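SnoaL-like domain-containing protein (Silicibacter pomeroyi, PDB 3FLJ) is of unknown function but adopts a cystatin-like fold and belongs to the SnoaL-like domain family. Local coordinates at residues Q95-G99 with E100-V104; M124-Y127 with K128-G131; M142-A145 with R146-K149. One frame throughout, in Å; residues are numbered along the deposited sequence. Where two conformers were deposited one is given.

Contact 1. Residues Q95-G99 with E100-V104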
ATOM      1  N   GLN A  95       4.769  -1.380   9.455  1.00 44.44           N
ATOM      2  CA  GLN A  95       3.876  -2.211  10.257  1.00 45.29           C
ATOM      3  C   GLN A  95       3.586  -1.447  11.560  1.00 45.25           C
ATOM      4  O   GLN A  95       4.448  -0.724  12.079  1.00 45.53           O
ATOM      5  CB  GLN A  95       4.485  -3.575  10.542  1.00 45.15           C
ATOM      6  CG  GLN A  95       3.491  -4.570  11.173  1.00 47.07           C
ATOM      7  CD  GLN A  95       4.035  -5.979  11.337  1.00 48.19           C
ATOM      8  OE1 GLN A  95       5.075  -6.336  10.782  1.00 48.48           O
ATOM      9  NE2 GLN A  95       3.324  -6.794  12.113  1.00 55.94           N
ATOM     10  N   CYS A  96       2.363  -1.594  12.062  1.00 45.36           N
ATOM     11  CA  CYS A  96       1.929  -0.950  13.310  1.00 46.00           C
ATOM     12  C   CYS A  96       0.652  -1.623  13.816  1.00 45.38           C
ATOM     13  O   CYS A  96       0.247  -2.681  13.287  1.00 44.71           O
ATOM     14  CB  CYS A  96       1.706   0.564  13.080  1.00 45.75           C
ATOM     15  SG  CYS A  96       0.443   0.923  11.887  1.00 49.79           S
ATOM     16  N   LYS A  97       0.096  -1.071  14.891  1.00 45.57           N
ATOM     17  CA  LYS A  97      -1.210  -1.478  15.402  1.00 46.00           C
ATOM     18  C   LYS A  97      -2.120  -0.257  15.578  1.00 45.35           C
ATOM     19  O   LYS A  97      -1.633   0.875  15.737  1.00 44.65           O
ATOM     20  CB  LYS A  97      -1.092  -2.244  16.729  1.00 46.34           C
ATOM     21  CG  LYS A  97      -0.137  -3.423  16.685  1.00 48.93           C
ATOM     22  CD  LYS A  97      -0.166  -4.309  17.927  1.00 48.55           C
ATOM     23  CE  LYS A  97      -1.414  -5.180  17.986  1.00 56.84           C
ATOM     24  NZ  LYS A  97      -1.363  -6.236  19.048  1.00 57.39           N
ATOM     25  N   VAL A  98      -3.429  -0.502  15.470  1.00 44.94           N
ATOM     26  CA  VAL A  98      -4.487   0.463  15.791  1.00 45.60           C
ATOM     27  C   VAL A  98      -5.210  -0.264  16.928  1.00 46.60           C
ATOM     28  O   VAL A  98      -5.990  -1.201  16.677  1.00 46.53           O
ATOM     29  CB  VAL A  98      -5.401   0.782  14.593  1.00 45.71           C
ATOM     30  CG1 VAL A  98      -6.514   1.728  15.010  1.00 46.29           C
ATOM     31  CG2 VAL A  98      -4.590   1.390  13.467  1.00 45.40           C
ATOM     32  N   GLY A  99      -4.882   0.121  18.169  1.00 46.39           N
ATOM     33  CA  GLY A  99      -5.372  -0.554  19.361  1.00 46.80           C
ATOM     34  C   GLY A  99      -4.744  -1.939  19.390  1.00 46.63           C
ATOM     35  O   GLY A  99      -3.515  -2.065  19.307  1.00 47.23           O
ATOM     36  N   GLU A 100      -5.589  -2.969  19.472  1.00 47.19           N
ATOM     37  CA  GLU A 100      -5.142  -4.375  19.426  1.00 46.98           C
ATOM     38  C   GLU A 100      -5.060  -4.965  18.006  1.00 46.17           C
ATOM     39  O   GLU A 100      -4.577  -6.091  17.859  1.00 47.29           O
ATOM     40  CB  GLU A 100      -6.056  -5.253  20.308  1.00 48.72           C
ATOM     41  CG  GLU A 100      -6.098  -4.835  21.800  1.00 56.06           C
ATOM     42  CD  GLU A 100      -4.715  -4.855  22.500  1.00 66.06           C
ATOM     43  OE1 GLU A 100      -3.845  -5.693  22.141  1.00 71.57           O
ATOM     44  OE2 GLU A 100      -4.501  -4.024  23.415  1.00 72.02           O
ATOM     45  N   LEU A 101      -5.473  -4.214  16.978  1.00 44.78           N
ATOM     46  CA  LEU A 101      -5.521  -4.694  15.600  1.00 44.11           C
ATOM     47  C   LEU A 101      -4.222  -4.393  14.867  1.00 44.05           C
ATOM     48  O   LEU A 101      -3.763  -3.254  14.896  1.00 44.41           O
ATOM     49  CB  LEU A 101      -6.675  -4.037  14.846  1.00 43.37           C
ATOM     50  CG  LEU A 101      -8.108  -4.281  15.327  1.00 44.36           C
ATOM     51  CD1 LEU A 101      -9.055  -3.414  14.528  1.00 45.38           C
ATOM     52  CD2 LEU A 101      -8.503  -5.754  15.209  1.00 43.78           C
ATOM     53  N   ASP A 102      -3.680  -5.392  14.171  1.00 43.17           N
ATOM     54  CA  ASP A 102      -2.450  -5.259  13.390  1.00 42.81           C
ATOM     55  C   ASP A 102      -2.724  -4.578  12.057  1.00 42.42           C
ATOM     56  O   ASP A 102      -3.809  -4.740  11.482  1.00 41.33           O
ATOM     57  CB  ASP A 102      -1.824  -6.633  13.104  1.00 43.53           C
ATOM     58  CG  ASP A 102      -1.358  -7.321  14.357  1.00 47.02           C
ATOM     59  OD1 ASP A 102      -0.430  -6.787  14.996  1.00 49.07           O
ATOM     60  OD2 ASP A 102      -1.910  -8.392  14.690  1.00 51.01           O
ATOM     61  N   ALA A 103      -1.723  -3.840  11.563  1.00 42.38           N
ATOM     62  CA  ALA A 103      -1.780  -3.184  10.251  1.00 42.87           C
ATOM     63  C   ALA A 103      -0.422  -3.192   9.556  1.00 42.84           C
ATOM     64  O   ALA A 103       0.615  -3.163  10.229  1.00 42.89           O
ATOM     65  CB  ALA A 103      -2.272  -1.733  10.378  1.00 43.19           C
ATOM     66  N   VAL A 104      -0.460  -3.277   8.225  1.00 41.66           N
ATOM     67  CA  VAL A 104       0.695  -3.091   7.339  1.00 42.00           C
ATOM     68  C   VAL A 104       0.278  -2.026   6.312  1.00 41.65           C
ATOM     69  O   VAL A 104      -0.862  -2.033   5.833  1.00 41.70           O
ATOM     70  CB  VAL A 104       1.128  -4.407   6.644  1.00 42.01           C
ATOM     71  CG1 VAL A 104       2.223  -4.164   5.612  1.00 41.08           C
ATOM     72  CG2 VAL A 104       1.610  -5.412   7.695  1.00 40.42           C
TER
HETATM   73  O   HOH W   1       1.424  -5.132  13.898  1.00 44.85           O
HETATM   74  O   HOH W   2      -2.180  -8.797  17.384  1.00 73.14           O
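A two-residue beta hairpin, closed by a type II' turn from Val98 to Leu101, joins strands 89-98 and 101-111. Gly99 takes the positive phi (68°) of the turn, and Glu100 follows it. Next to the turn, Val98 N bonds to Leu101 O at 2.8 Å and Leu101 N returns the bond to Val98 O at 3.1 Å. One hydrogen-bonded pair further on, Cys96 and Ala103 repeat this pair of hydrogen bonds, with Ala103 N 2.9 Å from Cys96 O. On the face carrying Cys96, Val98, Leu101 and Ala103, the thiol SG of Cys96 meets the Ala103 methyl CB at 4.1 Å. This is the side of the curved sheet of the cystatin-like fold that takes helix 127-143: Val98, Leu101 and Ala103 all touch Thr129. The other face carries Gln95, Lys97, Asp102 and Val104 and borders the second subunit, where Tyr55 packs on Gln95 and Asp102. Lys97 and Asp102 lie side by side there and point the same way. The Lys97 chain bends at chi3 (74°), which brings CE to 3.5 Å from Asp102 OD1. The ammonium itself stays beyond salt-bridge distance of both Asp102 and Glu100. Water 2 bridges Lys97 and Asp102, accepting from NZ and donating to OD2. Water 1 donates to Asp102 OD1 at 2.7 Å and to Cys96 O, and accepts from Gln95 NE2. The Gln95 chain is extended beyond CG (chi2 174°), with CG 4.0 Å from Val104 CG2 and OE1 bonded to Arg81.

Contact 2. Residues M124-Y127 with K128-G131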
HETATM    1  N   MSE A 124      -3.073   0.710   2.868  1.00 45.14           N
HETATM    2  CA  MSE A 124      -2.992  -0.185   4.027  1.00 46.31           C
HETATM    3  C   MSE A 124      -3.769  -1.481   3.896  1.00 44.92           C
HETATM    4  O   MSE A 124      -4.579  -1.654   2.974  1.00 46.00           O
HETATM    5  CB  MSE A 124      -3.531   0.535   5.284  1.00 46.27           C
HETATM    6  CG  MSE A 124      -2.563   1.397   6.010  1.00 55.18           C
HETATM    7 SE   MSE A 124      -3.482   2.140   7.588  0.75 52.48          SE
HETATM    8  CE  MSE A 124      -3.912   0.671   8.639  1.00 57.41           C
ATOM      9  N   ARG A 125      -3.474  -2.379   4.845  1.00 43.87           N
ATOM     10  CA  ARG A 125      -4.194  -3.641   5.076  1.00 43.68           C
ATOM     11  C   ARG A 125      -4.169  -3.926   6.597  1.00 43.07           C
ATOM     12  O   ARG A 125      -3.277  -3.416   7.283  1.00 42.45           O
ATOM     13  CB  ARG A 125      -3.545  -4.803   4.313  1.00 42.74           C
ATOM     14  CG  ARG A 125      -2.130  -5.175   4.766  1.00 43.84           C
ATOM     15  CD  ARG A 125      -1.505  -6.273   3.919  1.00 43.10           C
ATOM     16  NE  ARG A 125      -2.276  -7.516   4.031  1.00 43.70           N
ATOM     17  CZ  ARG A 125      -2.130  -8.470   4.964  1.00 43.34           C
ATOM     18  NH1 ARG A 125      -1.112  -8.498   5.831  1.00 44.40           N
ATOM     19  NH2 ARG A 125      -2.960  -9.511   4.950  1.00 43.90           N
ATOM     20  N   PRO A 126      -5.131  -4.705   7.126  1.00 42.60           N
ATOM     21  CA  PRO A 126      -6.330  -5.282   6.534  1.00 42.46           C
ATOM     22  C   PRO A 126      -7.507  -4.287   6.635  1.00 42.33           C
ATOM     23  O   PRO A 126      -7.414  -3.292   7.377  1.00 42.73           O
ATOM     24  CB  PRO A 126      -6.572  -6.502   7.415  1.00 42.42           C
ATOM     25  CG  PRO A 126      -6.192  -6.003   8.776  1.00 44.78           C
ATOM     26  CD  PRO A 126      -4.975  -5.153   8.524  1.00 42.62           C
ATOM     27  N   TYR A 127      -8.592  -4.585   5.922  1.00 42.57           N
ATOM     28  CA  TYR A 127      -9.834  -3.764   5.903  1.00 43.19           C
ATOM     29  C   TYR A 127     -10.333  -3.329   7.300  1.00 43.09           C
ATOM     30  O   TYR A 127     -10.520  -2.134   7.532  1.00 42.36           O
ATOM     31  CB  TYR A 127     -10.936  -4.522   5.138  1.00 42.49           C
ATOM     32  CG  TYR A 127     -12.317  -3.905   5.096  1.00 42.62           C
ATOM     33  CD1 TYR A 127     -12.612  -2.842   4.229  1.00 43.09           C
ATOM     34  CD2 TYR A 127     -13.363  -4.419   5.890  1.00 42.58           C
ATOM     35  CE1 TYR A 127     -13.915  -2.293   4.166  1.00 40.01           C
ATOM     36  CE2 TYR A 127     -14.676  -3.869   5.834  1.00 42.99           C
ATOM     37  CZ  TYR A 127     -14.932  -2.809   4.961  1.00 43.88           C
ATOM     38  OH  TYR A 127     -16.175  -2.232   4.873  1.00 41.88           O
ATOM     39  N   LYS A 128     -10.461  -4.294   8.216  1.00 43.30           N
ATOM     40  CA  LYS A 128     -10.964  -4.051   9.596  1.00 43.80           C
ATOM     41  C   LYS A 128     -10.130  -3.020  10.394  1.00 42.80           C
ATOM     42  O   LYS A 128     -10.702  -2.188  11.114  1.00 41.04           O
ATOM     43  CB  LYS A 128     -11.077  -5.378  10.361  1.00 44.35           C
ATOM     44  CG  LYS A 128     -11.787  -5.346  11.708  1.00 46.65           C
ATOM     45  CD  LYS A 128     -11.763  -6.708  12.442  1.00 48.59           C
ATOM     46  CE  LYS A 128     -12.545  -7.798  11.692  1.00 56.68           C
ATOM     47  NZ  LYS A 128     -12.737  -9.074  12.477  1.00 60.00           N
ATOM     48  N   THR A 129      -8.804  -3.076  10.251  1.00 41.28           N
ATOM     49  CA  THR A 129      -7.887  -2.137  10.932  1.00 42.11           C
ATOM     50  C   THR A 129      -7.995  -0.724  10.331  1.00 42.70           C
ATOM     51  O   THR A 129      -7.917   0.264  11.077  1.00 44.23           O
ATOM     52  CB  THR A 129      -6.434  -2.628  10.924  1.00 42.05           C
ATOM     53  OG1 THR A 129      -6.399  -4.000  11.356  1.00 37.37           O
ATOM     54  CG2 THR A 129      -5.561  -1.780  11.849  1.00 38.16           C
ATOM     55  N   VAL A 130      -8.164  -0.635   9.006  1.00 42.43           N
ATOM     56  CA  VAL A 130      -8.397   0.654   8.323  1.00 42.61           C
ATOM     57  C   VAL A 130      -9.714   1.284   8.835  1.00 42.85           C
ATOM     58  O   VAL A 130      -9.758   2.490   9.051  1.00 43.71           O
ATOM     59  CB  VAL A 130      -8.351   0.536   6.773  1.00 42.90           C
ATOM     60  CG1 VAL A 130      -8.728   1.872   6.106  1.00 40.60           C
ATOM     61  CG2 VAL A 130      -6.917   0.066   6.288  1.00 39.57           C
ATOM     62  N   GLY A 131     -10.758   0.469   9.024  1.00 42.91           N
ATOM     63  CA  GLY A 131     -12.039   0.913   9.627  1.00 43.14           C
ATOM     64  C   GLY A 131     -11.852   1.504  11.022  1.00 43.65           C
ATOM     65  O   GLY A 131     -12.415   2.565  11.336  1.00 44.41           O
TER
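The Tyr127 ring stands obliquely to the backbone of Lys128, whose N lies 3.7 Å from ring atom CG. A ring stack with Tyr127 of the second subunit pairs the same residue across the dimer. Chi1 of 175° sets CG anti to the Tyr127 backbone N and beside the carbonyl carbon, near Lys128 N. This is the N-terminal cap of helix 127-143, where strand 117-125 of the cystatin-like fold leads directly, through Pro126, into the helix. Pro126 sits at the N-cap position, with a cis peptide bond before it. Its pyrrolidine ring crosses the Thr129 side chain, and CG comes to 3.3 Å from Thr129 OG1. That hydroxyl has its polar partner on the hairpin, the backbone O of Asp102. Two amides of the first helical turn share the carbonyl oxygen of Pro126. Val130 N bonds to Pro126 O at 3.2 Å. Thr129 N reaches the same oxygen by a weak bond, bent to 123° at the hydrogen. Gly131 N continues the helical series to Tyr127 O at 3.0 Å. The Arg125 guanidinium forms a salt bridge with Glu121 of the second subunit, and its NE bonds to Pro51 O there. The apolar side of the join is made by Met124, a selenomethionine, and Val130. Their side chains slide past each other in opposite directions. The Val130 methyl CG2 lies 3.6 Å from Met124 CB and 3.9 Å from the terminal CE of Met124, so both ends of the Met124 side chain meet one methyl.

Contact 3. Residues M142-A145 with R146-K149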
HETATM    1  N   MSE A 142     -12.544  15.874  14.461  1.00 40.68           N
HETATM    2  CA  MSE A 142     -13.760  16.552  14.956  0.50 40.36           C
HETATM    3  C   MSE A 142     -13.466  17.295  16.269  1.00 40.61           C
HETATM    4  O   MSE A 142     -13.953  18.407  16.477  1.00 40.77           O
HETATM    5  CB  MSE A 142     -14.928  15.567  15.223  0.50 40.13           C
HETATM    6  CG  MSE A 142     -16.314  16.248  15.363  0.50 41.72           C
HETATM    7 SE   MSE A 142     -17.596  15.506  16.681  0.38 39.29          SE
HETATM    8  CE  MSE A 142     -17.354  13.569  16.311  0.50 51.81           C
ATOM      9  N   THR A 143     -12.702  16.650  17.164  1.00 39.29           N
ATOM     10  CA  THR A 143     -12.377  17.225  18.497  1.00 39.38           C
ATOM     11  C   THR A 143     -11.365  18.359  18.434  1.00 37.44           C
ATOM     12  O   THR A 143     -11.476  19.323  19.180  1.00 36.39           O
ATOM     13  CB  THR A 143     -11.893  16.128  19.494  1.00 39.72           C
ATOM     14  OG1 THR A 143     -12.899  15.114  19.575  1.00 42.71           O
ATOM     15  CG2 THR A 143     -11.622  16.692  20.920  1.00 37.44           C
ATOM     16  N   ASP A 144     -10.376  18.224  17.552  1.00 37.91           N
ATOM     17  CA  ASP A 144      -9.323  19.224  17.390  1.00 38.95           C
ATOM     18  C   ASP A 144      -9.946  20.468  16.741  1.00 38.38           C
ATOM     19  O   ASP A 144     -10.195  20.470  15.535  1.00 38.50           O
ATOM     20  CB  ASP A 144      -8.177  18.622  16.564  1.00 38.08           C
ATOM     21  CG  ASP A 144      -6.981  19.537  16.431  1.00 42.01           C
ATOM     22  OD1 ASP A 144      -7.030  20.729  16.786  1.00 38.88           O
ATOM     23  OD2 ASP A 144      -5.967  19.036  15.931  1.00 43.45           O
ATOM     24  N   ALA A 145     -10.170  21.504  17.567  1.00 38.91           N
ATOM     25  CA  ALA A 145     -10.805  22.782  17.151  1.00 40.51           C
ATOM     26  C   ALA A 145     -10.118  23.541  15.994  1.00 41.75           C
ATOM     27  O   ALA A 145     -10.784  24.316  15.300  1.00 41.66           O
ATOM     28  CB  ALA A 145     -11.012  23.710  18.344  1.00 39.27           C
ATOM     29  N   ARG A 146      -8.816  23.307  15.787  1.00 42.72           N
ATOM     30  CA  ARG A 146      -8.066  23.878  14.639  1.00 44.65           C
ATOM     31  C   ARG A 146      -8.623  23.435  13.280  1.00 45.76           C
ATOM     32  O   ARG A 146      -8.474  24.155  12.291  1.00 46.34           O
ATOM     33  CB  ARG A 146      -6.601  23.462  14.656  1.00 44.87           C
ATOM     34  CG  ARG A 146      -5.801  23.911  15.880  1.00 47.26           C
ATOM     35  CD  ARG A 146      -4.356  23.468  15.777  1.00 46.94           C
ATOM     36  NE  ARG A 146      -4.223  22.025  15.564  1.00 51.85           N
ATOM     37  CZ  ARG A 146      -3.085  21.330  15.538  1.00 52.48           C
ATOM     38  NH1 ARG A 146      -1.907  21.909  15.774  1.00 57.60           N
ATOM     39  NH2 ARG A 146      -3.142  20.018  15.332  1.00 48.48           N
ATOM     40  N   PHE A 147      -9.240  22.254  13.238  1.00 46.93           N
ATOM     41  CA  PHE A 147      -9.851  21.740  12.019  1.00 48.51           C
ATOM     42  C   PHE A 147     -11.071  22.491  11.492  1.00 50.29           C
ATOM     43  O   PHE A 147     -11.473  22.178  10.392  1.00 50.97           O
ATOM     44  CB  PHE A 147     -10.028  20.208  12.056  1.00 47.40           C
ATOM     45  CG  PHE A 147      -8.750  19.472  11.804  1.00 46.70           C
ATOM     46  CD1 PHE A 147      -7.860  19.220  12.848  1.00 47.76           C
ATOM     47  CD2 PHE A 147      -8.389  19.100  10.495  1.00 46.61           C
ATOM     48  CE1 PHE A 147      -6.630  18.558  12.613  1.00 50.00           C
ATOM     49  CE2 PHE A 147      -7.165  18.451  10.241  1.00 48.38           C
ATOM     50  CZ  PHE A 147      -6.280  18.175  11.311  1.00 48.18           C
ATOM     51  N   LEU A 148     -11.659  23.436  12.250  1.00 51.34           N
ATOM     52  CA  LEU A 148     -12.724  24.347  11.736  1.00 52.36           C
ATOM     53  C   LEU A 148     -12.156  25.113  10.519  1.00 53.01           C
ATOM     54  O   LEU A 148     -12.796  25.164   9.468  1.00 53.80           O
ATOM     55  CB  LEU A 148     -13.192  25.367  12.795  1.00 53.13           C
ATOM     56  CG  LEU A 148     -14.451  26.217  12.488  1.00 52.67           C
ATOM     57  CD1 LEU A 148     -15.705  25.351  12.566  1.00 56.80           C
ATOM     58  CD2 LEU A 148     -14.573  27.404  13.436  1.00 53.81           C
ATOM     59  N   LYS A 149     -10.952  25.673  10.685  1.00 53.01           N
ATOM     60  CA  LYS A 149     -10.209  26.329   9.597  1.00 53.67           C
ATOM     61  C   LYS A 149      -9.727  25.297   8.545  1.00 54.35           C
ATOM     62  O   LYS A 149      -9.920  25.511   7.352  1.00 55.81           O
ATOM     63  CB  LYS A 149      -8.998  27.110  10.127  1.00 53.37           C
TER
HETATM   64  O   HOH W   3      -9.940  26.664  13.510  1.00 65.22           O
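Charge pairing links Asp144 and Arg146 at the turn between helices 127-143 and 147-150. The salt bridge runs from Arg146 NH2 to Asp144 OD2 at 3.1 Å. It uses the syn lone pair of OD2, on the side of the other oxygen. OD2 is also hydrogen-bonded to His70 NE2, its strongest polar partner. The carboxylate and guanidinium planes are only 25° apart, and OD2 lies near the guanidinium plane at its edge. Arg146 NE adds weak bonds to both carboxylate oxygens, with OD1 at 3.3 Å. A bend at chi3 (-55°) brings NE and NH2 alongside the carboxylate.

Capping comes from the same carboxylate. Arg146 N bonds to Asp144 OD1 at 3.3 Å and meets it from above the carboxylate plane.

Backbone bonds shape the chain here. Asp144 is the first residue to leave helical geometry after helix 127-143, and a type I turn runs from it to Phe147. Phe147 N closes that turn onto Asp144 O at 3.1 Å, and Leu148 N bonds to Ala145 O. Water 3 donates to Ala145 O and accepts from Lys149 N.

Aromatic contact is made at the edge of the Phe147 ring. Asp144 OD2 lies near the ring plane, 3.4 Å from CE1, while the carboxylate plane stands 77° from the ring. Phe147 also meets Trp58, and Tyr150 edge-to-face, and it packs on helix 61-74.

Arg146 NH1 pairs with Glu36. With donors on both oxygens, the Asp144 carboxylate is held against rotation. Arg146, placed between two acids, probably offsets part of the negative charge of each.

In the fold
Along the chain the three contacts follow in series, and none nests in or crosses another. Contact 1 closes the hairpin between strands 89-98 and 101-111. Strand 101-111 then pairs with strand 117-125, whose end opens contact 2, the passage into helix 127-143. These two contacts touch: Val104 O meets Arg125 N, and Ala103 CB packs on Met124 CE, so the hairpin is tied to the strand that leads into the helix. Both also border the second subunit. Contact 3 lies at the far end of helix 127-143, its centre about 25 Å from that of contact 2, where the chain turns into helix 147-150 beside helix 61-74.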